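Local coordinates for Udp-n-acetylglucosamine pyrophosphorylase (Trypanosoma brucei, PDB 4BQH), which probably catalyses the formation of UDP-N-acetyl-alpha-D-glucosamine and diphosphate from UTP and N-acetyl-alpha-D-glucosamine 1-phosphate, at residues A[104-107]-A[108-111]; A[155-158]-A[159-163]; A[195-199]-A[200-204]; A[288-291]-A[292-295]. All blocks are in the same frame, centred on the assembly; numbering follows the deposited sequence.

Interaction 1 (A[104-107]-A[108-111]); sequences VGYK and AIQK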
ATOM      1  N   VAL A 104      16.247 -11.055  11.202  1.00 10.79           N
ATOM      2  CA  VAL A 104      16.168  -9.709  11.790  1.00 10.91           C
ATOM      3  C   VAL A 104      14.730  -9.173  11.722  1.00 10.50           C
ATOM      4  O   VAL A 104      14.221  -8.598  12.681  1.00 10.20           O
ATOM      5  CB  VAL A 104      17.140  -8.718  11.102  1.00 10.98           C
ATOM      6  CG1 VAL A 104      16.952  -7.294  11.624  1.00 11.44           C
ATOM      7  CG2 VAL A 104      18.584  -9.162  11.323  1.00 11.03           C
ATOM      8  N   GLY A 105      14.110  -9.341  10.560  1.00 10.46           N
ATOM      9  CA  GLY A 105      12.724  -8.904  10.381  1.00 10.27           C
ATOM     10  C   GLY A 105      11.772  -9.611  11.332  1.00 10.33           C
ATOM     11  O   GLY A 105      10.882  -8.984  11.910  1.00 10.32           O
ATOM     12  N   TYR A 106      11.934 -10.918  11.499  1.00 10.21           N
ATOM     13  CA  TYR A 106      11.076 -11.638  12.439  1.00 10.42           C
ATOM     14  C   TYR A 106      11.238 -11.197  13.899  1.00 10.69           C
ATOM     15  O   TYR A 106      10.260 -11.184  14.659  1.00 10.35           O
ATOM     16  CB  TYR A 106      11.209 -13.161  12.294  1.00 10.68           C
ATOM     17  CG  TYR A 106      10.408 -13.744  11.142  1.00 10.59           C
ATOM     18  CD1 TYR A 106       9.022 -13.548  11.048  1.00 10.97           C
ATOM     19  CD2 TYR A 106      11.028 -14.503  10.160  1.00 11.48           C
ATOM     20  CE1 TYR A 106       8.288 -14.084   9.994  1.00 11.52           C
ATOM     21  CE2 TYR A 106      10.292 -15.052   9.099  1.00 11.78           C
ATOM     22  CZ  TYR A 106       8.930 -14.837   9.030  1.00 12.14           C
ATOM     23  OH  TYR A 106       8.201 -15.388   7.972  1.00 12.86           O
ATOM     24  N   LYS A 107      12.456 -10.844  14.304  1.00 11.41           N
ATOM     25  CA  LYS A 107      12.654 -10.348  15.670  1.00 12.16           C
ATOM     26  C   LYS A 107      11.853  -9.047  15.843  1.00 11.55           C
ATOM     27  O   LYS A 107      11.226  -8.827  16.893  1.00 11.80           O
ATOM     28  CB  LYS A 107      14.158 -10.160  15.975  1.00 14.92           C
ATOM     29  CG  LYS A 107      14.515  -9.317  17.191  1.00 18.13           C
ATOM     30  CD  LYS A 107      16.015  -8.925  17.285  1.00 22.52           C
ATOM     31  CE  LYS A 107      16.742  -8.838  15.919  1.00 24.94           C
ATOM     32  NZ  LYS A 107      17.685  -7.680  15.678  1.00 24.55           N
ATOM     33  N   ALA A 108      11.867  -8.186  14.832  1.00 10.49           N
ATOM     34  CA  ALA A 108      11.131  -6.916  14.937  1.00 10.35           C
ATOM     35  C   ALA A 108       9.618  -7.147  14.977  1.00  9.92           C
ATOM     36  O   ALA A 108       8.895  -6.434  15.654  1.00  9.84           O
ATOM     37  CB  ALA A 108      11.512  -5.979  13.776  1.00 10.00           C
ATOM     38  N   ILE A 109       9.126  -8.109  14.203  1.00  9.71           N
ATOM     39  CA  ILE A 109       7.701  -8.466  14.271  1.00  9.76           C
ATOM     40  C   ILE A 109       7.333  -8.945  15.693  1.00 10.26           C
ATOM     41  O   ILE A 109       6.319  -8.498  16.272  1.00 10.18           O
ATOM     42  CB  ILE A 109       7.335  -9.505  13.177  1.00  9.66           C
ATOM     43  CG1 ILE A 109       7.400  -8.816  11.806  1.00 10.01           C
ATOM     44  CG2 ILE A 109       5.930 -10.058  13.401  1.00 10.28           C
ATOM     45  CD1 ILE A 109       7.389  -9.809  10.652  1.00 10.01           C
ATOM     46  N   GLN A 110       8.172  -9.827  16.244  1.00 11.08           N
ATOM     47  CA  GLN A 110       7.947 -10.357  17.614  1.00 12.32           C
ATOM     48  C   GLN A 110       7.893  -9.242  18.651  1.00 12.54           C
ATOM     49  O   GLN A 110       7.037  -9.255  19.574  1.00 13.35           O
ATOM     50  CB  GLN A 110       9.048 -11.365  17.996  1.00 12.93           C
ATOM     51  CG  GLN A 110       8.922 -11.888  19.437  1.00 14.40           C
ATOM     52  CD  GLN A 110       7.632 -12.640  19.683  1.00 16.37           C
ATOM     53  OE1 GLN A 110       6.758 -12.181  20.423  1.00 19.15           O
ATOM     54  NE2 GLN A 110       7.510 -13.805  19.077  1.00 16.90           N
ATOM     55  N   LYS A 111       8.791  -8.273  18.488  1.00 12.89           N
ATOM     56  CA  LYS A 111       8.919  -7.151  19.417  1.00 14.43           C
ATOM     57  C   LYS A 111       7.761  -6.169  19.327  1.00 13.65           C
ATOM     58  O   LYS A 111       7.722  -5.202  20.088  1.00 15.29           O
ATOM     59  CB  LYS A 111      10.256  -6.423  19.226  1.00 16.41           C
ATOM     60  CG  LYS A 111      11.466  -7.179  19.776  1.00 20.28           C
ATOM     61  CD  LYS A 111      12.718  -6.301  19.835  1.00 23.53           C
ATOM     62  CE  LYS A 111      13.314  -6.005  18.453  1.00 27.42           C
ATOM     63  NZ  LYS A 111      14.158  -4.760  18.429  1.00 29.94           N
TER

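Interaction 2 (A[155-158]-A[159-163]); sequences IRRR and QEIAE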
ATOM      1  N   ILE A 155      -0.913 -11.533   7.846  1.00 10.62           N
ATOM      2  CA  ILE A 155      -0.379 -10.983   9.100  1.00 11.22           C
ATOM      3  C   ILE A 155      -0.358 -12.084  10.149  1.00 11.20           C
ATOM      4  O   ILE A 155       0.653 -12.274  10.839  1.00 11.67           O
ATOM      5  CB  ILE A 155      -1.229  -9.814   9.608  1.00 11.48           C
ATOM      6  CG1 ILE A 155      -1.021  -8.610   8.684  1.00 12.31           C
ATOM      7  CG2 ILE A 155      -0.906  -9.478  11.078  1.00 11.49           C
ATOM      8  CD1 ILE A 155      -1.890  -7.420   9.002  1.00 14.27           C
ATOM      9  N   ARG A 156      -1.473 -12.793  10.274  1.00 11.54           N
ATOM     10  CA  ARG A 156      -1.542 -13.896  11.269  1.00 12.28           C
ATOM     11  C   ARG A 156      -0.436 -14.928  11.066  1.00 12.04           C
ATOM     12  O   ARG A 156       0.182 -15.415  12.032  1.00 12.11           O
ATOM     13  CB  ARG A 156      -2.926 -14.558  11.234  1.00 12.83           C
ATOM     14  CG  ARG A 156      -3.997 -13.701  11.907  1.00 14.45           C
ATOM     15  CD  ARG A 156      -5.399 -14.121  11.531  1.00 16.38           C
ATOM     16  NE  ARG A 156      -5.626 -15.484  12.010  1.00 17.81           N
ATOM     17  CZ  ARG A 156      -6.544 -16.301  11.519  1.00 17.82           C
ATOM     18  NH1 ARG A 156      -7.376 -15.895  10.556  1.00 18.36           N
ATOM     19  NH2 ARG A 156      -6.628 -17.527  12.009  1.00 20.50           N
ATOM     20  N   ARG A 157      -0.190 -15.303   9.819  1.00 11.19           N
ATOM     21  CA  ARG A 157       0.868 -16.265   9.528  1.00 12.06           C
ATOM     22  C   ARG A 157       2.278 -15.743   9.866  1.00 11.41           C
ATOM     23  O   ARG A 157       3.083 -16.456  10.485  1.00 10.33           O
ATOM     24  CB  ARG A 157       0.764 -16.768   8.083  1.00 13.23           C
ATOM     25  CG  ARG A 157       1.758 -17.852   7.740  1.00 15.79           C
ATOM     26  CD  ARG A 157       1.555 -19.119   8.563  1.00 18.07           C
ATOM     27  NE  ARG A 157       2.606 -20.042   8.167  1.00 21.27           N
ATOM     28  CZ  ARG A 157       3.257 -20.859   8.973  1.00 21.69           C
ATOM     29  NH1 ARG A 157       2.979 -20.898  10.273  1.00 23.01           N
ATOM     30  NH2 ARG A 157       4.192 -21.641   8.455  1.00 23.13           N
ATOM     31  N   ARG A 158       2.570 -14.508   9.464  1.00 10.54           N
ATOM     32  CA  ARG A 158       3.860 -13.887   9.781  1.00 10.94           C
ATOM     33  C   ARG A 158       4.054 -13.807  11.333  1.00 11.01           C
ATOM     34  O   ARG A 158       5.155 -14.025  11.854  1.00 10.65           O
ATOM     35  CB  ARG A 158       3.985 -12.502   9.129  1.00 11.31           C
ATOM     36  CG  ARG A 158       4.197 -12.519   7.597  1.00 12.70           C
ATOM     37  CD  ARG A 158       5.554 -13.075   7.151  1.00 13.11           C
ATOM     38  NE  ARG A 158       5.690 -12.931   5.695  1.00 13.84           N
ATOM     39  CZ  ARG A 158       6.616 -13.516   4.948  1.00 13.98           C
ATOM     40  NH1 ARG A 158       7.505 -14.325   5.490  1.00 14.37           N
ATOM     41  NH2 ARG A 158       6.671 -13.270   3.632  1.00 13.59           N
ATOM     42  N   GLN A 159       2.987 -13.482  12.048  1.00 11.32           N
ATOM     43  CA  GLN A 159       3.024 -13.392  13.529  1.00 11.76           C
ATOM     44  C   GLN A 159       3.339 -14.756  14.119  1.00 12.36           C
ATOM     45  O   GLN A 159       4.174 -14.890  15.028  1.00 12.36           O
ATOM     46  CB  GLN A 159       1.672 -12.898  14.074  1.00 11.52           C
ATOM     47  CG  GLN A 159       1.455 -11.388  13.930  1.00 11.55           C
ATOM     48  CD  GLN A 159       0.072 -10.940  14.367  1.00 11.04           C
ATOM     49  OE1 GLN A 159      -0.204  -9.743  14.470  1.00 10.58           O
ATOM     50  NE2 GLN A 159      -0.807 -11.908  14.670  1.00 11.94           N
ATOM     51  N   GLU A 160       2.678 -15.777  13.585  1.00 12.70           N
ATOM     52  CA  GLU A 160       2.900 -17.171  14.019  1.00 13.34           C
ATOM     53  C   GLU A 160       4.337 -17.633  13.780  1.00 12.71           C
ATOM     54  O   GLU A 160       4.929 -18.278  14.662  1.00 12.88           O
ATOM     55  CB  GLU A 160       1.876 -18.080  13.316  1.00 15.96           C
ATOM     56  CG  GLU A 160       1.926 -19.550  13.693  1.00 20.47           C
ATOM     57  CD  GLU A 160       0.978 -20.393  12.849  1.00 24.79           C
ATOM     58  OE1 GLU A 160       0.431 -19.890  11.830  1.00 25.24           O
ATOM     59  OE2 GLU A 160       0.768 -21.564  13.220  1.00 29.44           O
ATOM     60  N   ILE A 161       4.915 -17.309  12.615  1.00 11.78           N
ATOM     61  CA  ILE A 161       6.313 -17.679  12.343  1.00 11.76           C
ATOM     62  C   ILE A 161       7.278 -16.942  13.287  1.00 11.67           C
ATOM     63  O   ILE A 161       8.196 -17.562  13.839  1.00 12.36           O
ATOM     64  CB  ILE A 161       6.717 -17.454  10.853  1.00 11.58           C
ATOM     65  CG1 ILE A 161       5.866 -18.338   9.912  1.00 11.59           C
ATOM     66  CG2 ILE A 161       8.192 -17.776  10.643  1.00 11.90           C
ATOM     67  CD1 ILE A 161       5.966 -17.927   8.448  1.00 13.25           C
ATOM     68  N   ALA A 162       7.052 -15.637  13.495  1.00 11.87           N
ATOM     69  CA  ALA A 162       7.877 -14.857  14.420  1.00 12.55           C
ATOM     70  C   ALA A 162       7.901 -15.532  15.814  1.00 13.02           C
ATOM     71  O   ALA A 162       8.978 -15.659  16.429  1.00 13.35           O
ATOM     72  CB  ALA A 162       7.362 -13.418  14.515  1.00 13.12           C
ATOM     73  N   GLU A 163       6.734 -16.000  16.270  1.00 13.15           N
ATOM     74  CA  GLU A 163       6.598 -16.656  17.588  1.00 15.00           C
ATOM     75  C   GLU A 163       7.331 -17.998  17.632  1.00 16.09           C
ATOM     76  O   GLU A 163       7.957 -18.363  18.652  1.00 16.35           O
ATOM     77  CB  GLU A 163       5.113 -16.854  17.937  1.00 15.62           C
ATOM     78  CG  GLU A 163       4.401 -15.591  18.376  1.00 17.08           C
ATOM     79  CD  GLU A 163       2.882 -15.653  18.234  1.00 19.34           C
ATOM     80  OE1 GLU A 163       2.324 -16.731  17.924  1.00 21.48           O
ATOM     81  OE2 GLU A 163       2.225 -14.622  18.446  1.00 18.54           O
TER
HETATM   82  O   HOH W   1      -1.059 -14.968  14.617  1.00 17.79           O

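Interaction 3 (A[195-199]-A[200-204]); sequences NSYFG and LEREQ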
ATOM      1  N   ASN A 195     -16.988 -10.034  10.350  1.00 19.41           N
ATOM      2  CA  ASN A 195     -16.088 -11.135  10.067  1.00 18.13           C
ATOM      3  C   ASN A 195     -15.080 -11.399  11.184  1.00 17.63           C
ATOM      4  O   ASN A 195     -14.065 -12.072  10.954  1.00 16.79           O
ATOM      5  CB  ASN A 195     -15.387 -10.881   8.733  1.00 18.22           C
ATOM      6  CG  ASN A 195     -16.314 -11.076   7.553  1.00 19.63           C
ATOM      7  OD1 ASN A 195     -16.600 -12.208   7.173  1.00 20.50           O
ATOM      8  ND2 ASN A 195     -16.814  -9.974   6.982  1.00 19.10           N
ATOM      9  N   SER A 196     -15.366 -10.871  12.381  1.00 17.20           N
ATOM     10  CA  SER A 196     -14.510 -11.030  13.566  1.00 17.30           C
ATOM     11  C   SER A 196     -13.064 -10.624  13.291  1.00 17.52           C
ATOM     12  O   SER A 196     -12.131 -11.306  13.725  1.00 16.76           O
ATOM     13  CB  SER A 196     -14.558 -12.477  14.090  1.00 19.28           C
ATOM     14  OG  SER A 196     -15.898 -12.783  14.422  1.00 22.17           O
ATOM     15  N   TYR A 197     -12.900  -9.523  12.550  1.00 17.19           N
ATOM     16  CA  TYR A 197     -11.569  -8.967  12.215  1.00 16.83           C
ATOM     17  C   TYR A 197     -10.654  -9.987  11.570  1.00 15.47           C
ATOM     18  O   TYR A 197      -9.434  -9.898  11.679  1.00 15.50           O
ATOM     19  CB  TYR A 197     -10.909  -8.293  13.446  1.00 18.87           C
ATOM     20  CG  TYR A 197     -11.803  -7.280  14.104  1.00 20.81           C
ATOM     21  CD1 TYR A 197     -11.823  -5.941  13.692  1.00 22.18           C
ATOM     22  CD2 TYR A 197     -12.667  -7.669  15.127  1.00 22.78           C
ATOM     23  CE1 TYR A 197     -12.688  -5.019  14.289  1.00 23.39           C
ATOM     24  CE2 TYR A 197     -13.522  -6.767  15.721  1.00 24.97           C
ATOM     25  CZ  TYR A 197     -13.537  -5.455  15.307  1.00 26.01           C
ATOM     26  OH  TYR A 197     -14.391  -4.586  15.950  1.00 27.61           O
ATOM     27  N   PHE A 198     -11.258 -10.958  10.884  1.00 14.97           N
ATOM     28  CA  PHE A 198     -10.533 -11.998  10.121  1.00 15.13           C
ATOM     29  C   PHE A 198      -9.492 -12.729  10.959  1.00 15.39           C
ATOM     30  O   PHE A 198      -8.460 -13.171  10.454  1.00 15.30           O
ATOM     31  CB  PHE A 198      -9.941 -11.418   8.822  1.00 14.90           C
ATOM     32  CG  PHE A 198     -10.966 -10.694   7.975  1.00 15.19           C
ATOM     33  CD1 PHE A 198     -11.918 -11.408   7.243  1.00 15.11           C
ATOM     34  CD2 PHE A 198     -11.011  -9.300   7.948  1.00 15.60           C
ATOM     35  CE1 PHE A 198     -12.875 -10.733   6.480  1.00 15.28           C
ATOM     36  CE2 PHE A 198     -11.964  -8.621   7.182  1.00 15.16           C
ATOM     37  CZ  PHE A 198     -12.892  -9.349   6.451  1.00 15.48           C
ATOM     38  N   GLY A 199      -9.808 -12.889  12.235  1.00 15.34           N
ATOM     39  CA  GLY A 199      -8.940 -13.627  13.150  1.00 15.30           C
ATOM     40  C   GLY A 199      -7.942 -12.771  13.916  1.00 14.33           C
ATOM     41  O   GLY A 199      -7.265 -13.274  14.813  1.00 15.98           O
ATOM     42  N   LEU A 200      -7.840 -11.485  13.559  1.00 14.30           N
ATOM     43  CA  LEU A 200      -7.008 -10.532  14.302  1.00 14.15           C
ATOM     44  C   LEU A 200      -7.679 -10.092  15.601  1.00 15.23           C
ATOM     45  O   LEU A 200      -8.892 -10.196  15.744  1.00 15.10           O
ATOM     46  CB  LEU A 200      -6.713  -9.279  13.465  1.00 13.34           C
ATOM     47  CG  LEU A 200      -5.966  -9.531  12.152  1.00 13.05           C
ATOM     48  CD1 LEU A 200      -5.836  -8.223  11.382  1.00 12.69           C
ATOM     49  CD2 LEU A 200      -4.588 -10.117  12.399  1.00 12.58           C
ATOM     50  N   GLU A 201      -6.900  -9.574  16.541  1.00 16.54           N
ATOM     51  CA  GLU A 201      -7.486  -8.913  17.719  1.00 17.45           C
ATOM     52  C   GLU A 201      -8.047  -7.550  17.348  1.00 17.73           C
ATOM     53  O   GLU A 201      -7.397  -6.785  16.650  1.00 15.51           O
ATOM     54  CB  GLU A 201      -6.430  -8.713  18.802  1.00 20.11           C
ATOM     55  CG  GLU A 201      -5.756  -9.986  19.294  1.00 25.46           C
ATOM     56  CD  GLU A 201      -4.527  -9.706  20.166  1.00 30.31           C
ATOM     57  OE1 GLU A 201      -3.953  -8.587  20.112  1.00 36.00           O
ATOM     58  OE2 GLU A 201      -4.110 -10.618  20.907  1.00 34.71           O
ATOM     59  N   ARG A 202      -9.245  -7.231  17.837  1.00 17.37           N
ATOM     60  CA  ARG A 202      -9.832  -5.925  17.586  1.00 19.17           C
ATOM     61  C   ARG A 202      -8.869  -4.792  17.957  1.00 18.33           C
ATOM     62  O   ARG A 202      -8.789  -3.789  17.251  1.00 16.53           O
ATOM     63  CB  ARG A 202     -11.169  -5.784  18.331  1.00 21.80           C
ATOM     64  CG  ARG A 202     -11.777  -4.387  18.329  1.00 25.28           C
ATOM     65  CD  ARG A 202     -13.133  -4.333  19.031  1.00 29.70           C
ATOM     66  NE  ARG A 202     -13.185  -5.223  20.189  1.00 35.37           N
ATOM     67  CZ  ARG A 202     -13.926  -6.335  20.264  1.00 38.73           C
ATOM     68  NH1 ARG A 202     -14.716  -6.704  19.253  1.00 40.54           N
ATOM     69  NH2 ARG A 202     -13.883  -7.080  21.364  1.00 39.88           N
ATOM     70  N   GLU A 203      -8.122  -4.976  19.046  1.00 18.40           N
ATOM     71  CA  GLU A 203      -7.233  -3.934  19.566  1.00 18.62           C
ATOM     72  C   GLU A 203      -6.041  -3.636  18.636  1.00 16.41           C
ATOM     73  O   GLU A 203      -5.429  -2.575  18.750  1.00 15.60           O
ATOM     74  CB  GLU A 203      -6.716  -4.306  20.959  1.00 21.62           C
ATOM     75  CG  GLU A 203      -7.783  -4.321  22.058  1.00 27.16           C
ATOM     76  CD  GLU A 203      -8.723  -5.535  22.026  1.00 30.64           C
ATOM     77  OE1 GLU A 203      -8.483  -6.533  21.277  1.00 28.31           O
ATOM     78  OE2 GLU A 203      -9.735  -5.491  22.779  1.00 34.48           O
ATOM     79  N   GLN A 204      -5.720  -4.548  17.711  1.00 14.62           N
ATOM     80  CA  GLN A 204      -4.594  -4.290  16.796  1.00 13.33           C
ATOM     81  C   GLN A 204      -5.011  -3.684  15.449  1.00 12.84           C
ATOM     82  O   GLN A 204      -4.160  -3.483  14.589  1.00 13.20           O
ATOM     83  CB  GLN A 204      -3.751  -5.545  16.557  1.00 13.25           C
ATOM     84  CG  GLN A 204      -4.332  -6.518  15.533  1.00 12.88           C
ATOM     85  CD  GLN A 204      -3.599  -7.845  15.494  1.00 13.35           C
ATOM     86  OE1 GLN A 204      -4.111  -8.845  16.010  1.00 14.26           O
ATOM     87  NE2 GLN A 204      -2.370  -7.866  14.929  1.00 12.45           N
TER
HETATM   88  O   HOH W   2     -10.933 -12.249  15.953  1.00 37.80           O

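Interaction 4 (A[288-291]-A[292-295]); sequences VADP and VFIG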
ATOM      1  N   VAL A 288       2.979  -9.089   2.760  1.00 11.36           N
ATOM      2  CA  VAL A 288       2.535  -8.337   3.941  1.00 11.11           C
ATOM      3  C   VAL A 288       3.404  -8.673   5.160  1.00 11.41           C
ATOM      4  O   VAL A 288       3.603  -9.849   5.482  1.00 11.10           O
ATOM      5  CB  VAL A 288       1.054  -8.648   4.245  1.00 11.55           C
ATOM      6  CG1 VAL A 288       0.593  -7.939   5.506  1.00 11.78           C
ATOM      7  CG2 VAL A 288       0.193  -8.256   3.058  1.00 11.60           C
ATOM      8  N   ALA A 289       3.895  -7.632   5.843  1.00 11.05           N
ATOM      9  CA  ALA A 289       4.870  -7.787   6.939  1.00 11.53           C
ATOM     10  C   ALA A 289       6.083  -8.614   6.493  1.00 11.36           C
ATOM     11  O   ALA A 289       6.462  -9.596   7.121  1.00 12.26           O
ATOM     12  CB  ALA A 289       4.205  -8.361   8.196  1.00 12.44           C
ATOM     13  N   ASP A 290       6.672  -8.223   5.366  1.00 11.32           N
ATOM     14  CA  ASP A 290       7.777  -8.964   4.763  1.00 10.35           C
ATOM     15  C   ASP A 290       9.015  -8.834   5.653  1.00 10.18           C
ATOM     16  O   ASP A 290       9.561  -7.740   5.756  1.00  9.22           O
ATOM     17  CB  ASP A 290       8.069  -8.335   3.386  1.00 10.69           C
ATOM     18  CG  ASP A 290       9.249  -8.942   2.679  1.00 11.34           C
ATOM     19  OD1 ASP A 290       9.937  -9.825   3.212  1.00 11.77           O
ATOM     20  OD2 ASP A 290       9.489  -8.522   1.517  1.00 12.01           O
ATOM     21  N   PRO A 291       9.458  -9.942   6.294  1.00  9.95           N
ATOM     22  CA  PRO A 291      10.597  -9.856   7.209  1.00  9.68           C
ATOM     23  C   PRO A 291      11.928  -9.539   6.509  1.00  9.50           C
ATOM     24  O   PRO A 291      12.823  -8.982   7.145  1.00  9.68           O
ATOM     25  CB  PRO A 291      10.631 -11.253   7.856  1.00  9.76           C
ATOM     26  CG  PRO A 291      10.094 -12.160   6.762  1.00  9.79           C
ATOM     27  CD  PRO A 291       8.966 -11.335   6.172  1.00  9.94           C
ATOM     28  N   VAL A 292      12.069  -9.853   5.224  1.00  9.47           N
ATOM     29  CA  VAL A 292      13.315  -9.467   4.500  1.00  8.89           C
ATOM     30  C   VAL A 292      13.353  -7.944   4.276  1.00  8.86           C
ATOM     31  O   VAL A 292      14.393  -7.306   4.457  1.00  8.88           O
ATOM     32  CB  VAL A 292      13.460 -10.227   3.170  1.00  9.18           C
ATOM     33  CG1 VAL A 292      14.678  -9.765   2.363  1.00  9.09           C
ATOM     34  CG2 VAL A 292      13.522 -11.731   3.446  1.00  9.22           C
ATOM     35  N   PHE A 293      12.217  -7.380   3.885  1.00  8.26           N
ATOM     36  CA  PHE A 293      12.049  -5.927   3.678  1.00  8.51           C
ATOM     37  C   PHE A 293      12.358  -5.208   5.001  1.00  8.16           C
ATOM     38  O   PHE A 293      13.134  -4.260   5.041  1.00  8.27           O
ATOM     39  CB  PHE A 293      10.568  -5.740   3.305  1.00  8.57           C
ATOM     40  CG  PHE A 293      10.199  -4.423   2.659  1.00  8.85           C
ATOM     41  CD1 PHE A 293      11.124  -3.596   2.036  1.00  8.74           C
ATOM     42  CD2 PHE A 293       8.858  -4.076   2.606  1.00  8.72           C
ATOM     43  CE1 PHE A 293      10.704  -2.416   1.392  1.00  9.07           C
ATOM     44  CE2 PHE A 293       8.430  -2.903   1.965  1.00  9.03           C
ATOM     45  CZ  PHE A 293       9.365  -2.081   1.364  1.00  8.99           C
ATOM     46  N   ILE A 294      11.771  -5.700   6.087  1.00  7.96           N
ATOM     47  CA  ILE A 294      11.993  -5.142   7.435  1.00  8.29           C
ATOM     48  C   ILE A 294      13.449  -5.281   7.897  1.00  8.08           C
ATOM     49  O   ILE A 294      14.034  -4.319   8.412  1.00  7.62           O
ATOM     50  CB  ILE A 294      11.023  -5.782   8.446  1.00  8.77           C
ATOM     51  CG1 ILE A 294       9.567  -5.414   8.074  1.00  9.04           C
ATOM     52  CG2 ILE A 294      11.353  -5.363   9.890  1.00  8.63           C
ATOM     53  CD1 ILE A 294       8.552  -6.370   8.724  1.00  9.48           C
ATOM     54  N   GLY A 295      14.009  -6.466   7.720  1.00  8.02           N
ATOM     55  CA  GLY A 295      15.407  -6.726   8.110  1.00  8.49           C
ATOM     56  C   GLY A 295      16.377  -5.847   7.332  1.00  8.35           C
ATOM     57  O   GLY A 295      17.329  -5.284   7.896  1.00  8.31           O
TER

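Interaction 1 (A[104-107]-A[108-111])
Residues 104-107 are joined to 108-111 by four i to i+4 backbone hydrogen bonds: Ala108 N to Val104 O, Ile109 N to Gly105 O, Gln110 N to Tyr106 O and Lys111 N to Lys107 O. The first is the longest, with 3.2 Å between Ala108 N and Val104 O. Tyr106 and Ile109 lie side by side and point the same way. Their contact is apolar and light, with Tyr106 CD1 4.1 Å from Ile109 CD1. Ile109 CG1 sits beside its own backbone N (chi1 -70°), which turns this branch back along the helix. Ile109 CG1 comes within 3.5 Å of Gly105 O. The Tyr106 hydroxyl, at the far end of the ring, is hydrogen-bonded to Arg158 NH1. All of this lies at the C-terminal end of helix 95-110, which leads into strand 114-119 of the central sheet of a GT-A type fold. Ala108 and Ile109 both rest on Ile114 at the start of that strand, while Tyr106 packs on Ile161 and Ala162 of helix 147-166. On the exposed side, Lys107 and Lys111 run alongside each other. Lys107 CG touches Lys111 CE at 3.7 Å, so the contact is made by their aliphatic parts. Lys111 CG also lies 3.3 Å from Lys107 O. The two ammonium groups do not touch, with 5.3 Å between Lys107 NZ and Lys111 NZ. Lys111 NZ has a weak hydrogen bond to Gln113 OE1.

Interaction 2 (A[155-158]-A[159-163])
Arg157 meets both Glu160 and Ile161, one at the edge of its guanidinium and one over a face. Its CG is anti to the backbone N (chi1 -175°), and a bend at chi2 (63°) swings the group forward along the helix. NH1 of Arg157 makes a salt bridge to Glu160 OE1 at 3.2 Å. The carboxylate oxygen lies close to the guanidinium plane, but NH1 meets it from above the carboxylate plane. The two flat groups are turned 78° apart, and one N-H makes the bridge. Ile161 CG1 covers the centre of one guanidinium face, 3.7 Å from Arg157 CZ. Glu513 pairs with Arg157 NE.

The extended Gln159 chain crosses Ile155 at a slant. Gln159 OE1 lies 3.5 Å from Ile155 CG2 and accepts a hydrogen bond from Val174 N. Gln159 NE2 gives a hydrogen to a water that in turn donates to Arg156 O. Arg158 points to another side, where its NH1 bonds the Tyr106 hydroxyl and its NH2 bonds Asn287 OD1. These i+3 and i+4 pairs belong to helix 147-166, the connection between parallel strands 114-119 and 175-180 in a beta-alpha-beta unit of the GT-A type fold.

Interaction 3 (A[195-199]-A[200-204])
One face of the Tyr197 ring is covered by Arg202 CB in a CH-pi contact. CB of Arg202 stands 4.0 Å from the Tyr197 ring centroid, 23° off the normal and shifted toward the rim. Arg202 CG and CD continue toward the phenol oxygen, with CD 3.3 Å from Tyr197 OH. The guanidinium does not stack on the ring: the two planes are 82° apart, and Tyr197 OH lies at the guanidinium edge. A chi1 of 171° sends Arg202 CG away from the backbone N, and the chain runs out until a bend at chi3 turns the charged group.

The backbone beneath follows a Schellman motif at Ser196, which ends helix 185-194. Ser196, Tyr197 and Phe198 all have left-handed backbone angles, and i to i+3 bonds repeat along the turn. One of these reaches into 200-204, from Leu200 N to Tyr197 O at 2.9 Å. A water donates to both Ser196 O and Leu200 O. Leu200 CB also lies 3.3 Å from Tyr197 O, while its side chain packs on Cys152 and Leu176. Gln204 OE1 accepts from Glu201 N at 2.9 Å, across the short 3-10 turn that precedes strand 205-209. Arg202 therefore meets the tyrosine mainly with its methylene groups. Its guanidinium neither stacks on the ring nor hydrogen-bonds to Tyr197.

Interaction 4 (A[288-291]-A[292-295])
Asp290 is the N-cap of helix 291-300, and its OD1 accepts from the first turn. The stronger bond is from Val292 N to Asp290 OD1, 2.9 Å long but bent to 134°. Phe293 N adds a weak, straighter bond to the same oxygen. Asp290 CG is set opposite the backbone N (chi1 176°), which brings the carboxylate across the amide ends of the helix. Val292 N lies above the carboxylate plane. The other oxygen, OD2, makes a salt bridge with Lys307.

The tight side is the buried one. Phe293 CB is wedged against the cap residue, 3.3 Å from Asp290 O and 3.5 Å from Asp290 OD2. The Phe293 ring then leads away to Leu361 and Met426. Ile294 folds its CD1 back to 3.4 Å from Asp290 O. Asp290 O also accepts from Ile294 N at 3.0 Å, nearly straight at 167°.

The looser side belongs to Val292, the one touching residue that is partly exposed. Val292 CB is 3.5 Å from Asp290 OD1, but its CG2 stays at 4.1 Å from that OD1. The Val292 side chain leans on Glu102 of helix 95-110. Pro291, next to it, packs on Tyr106 and Arg158. The next i to i+4 bond of the helix is short, with Gly295 N 2.8 Å from Pro291 O and above the plane of that carbonyl.

The four contacts follow one another along the chain; none nests in or crosses another. Interaction 1 lies at the end of helix 95-110, before strand 114-119. Interaction 2 lies in helix 147-166. Interaction 3 closes the turn between helix 185-194 and strand 205-209, and interaction 4 starts helix 291-300. In space, interactions 1, 2 and 4 touch one another. Ile109 packs against Ala289 O, Gly105 against Ile294, and Ile155 against Val288. Interaction 3 touches interaction 2 alone, where Arg156 NH1 bonds Phe198 O and Gln159 OE1 accepts from Gln204 NE2. Helix 147-166 thus joins the turn at 195-204 to the two helices at 95-110 and 291-300.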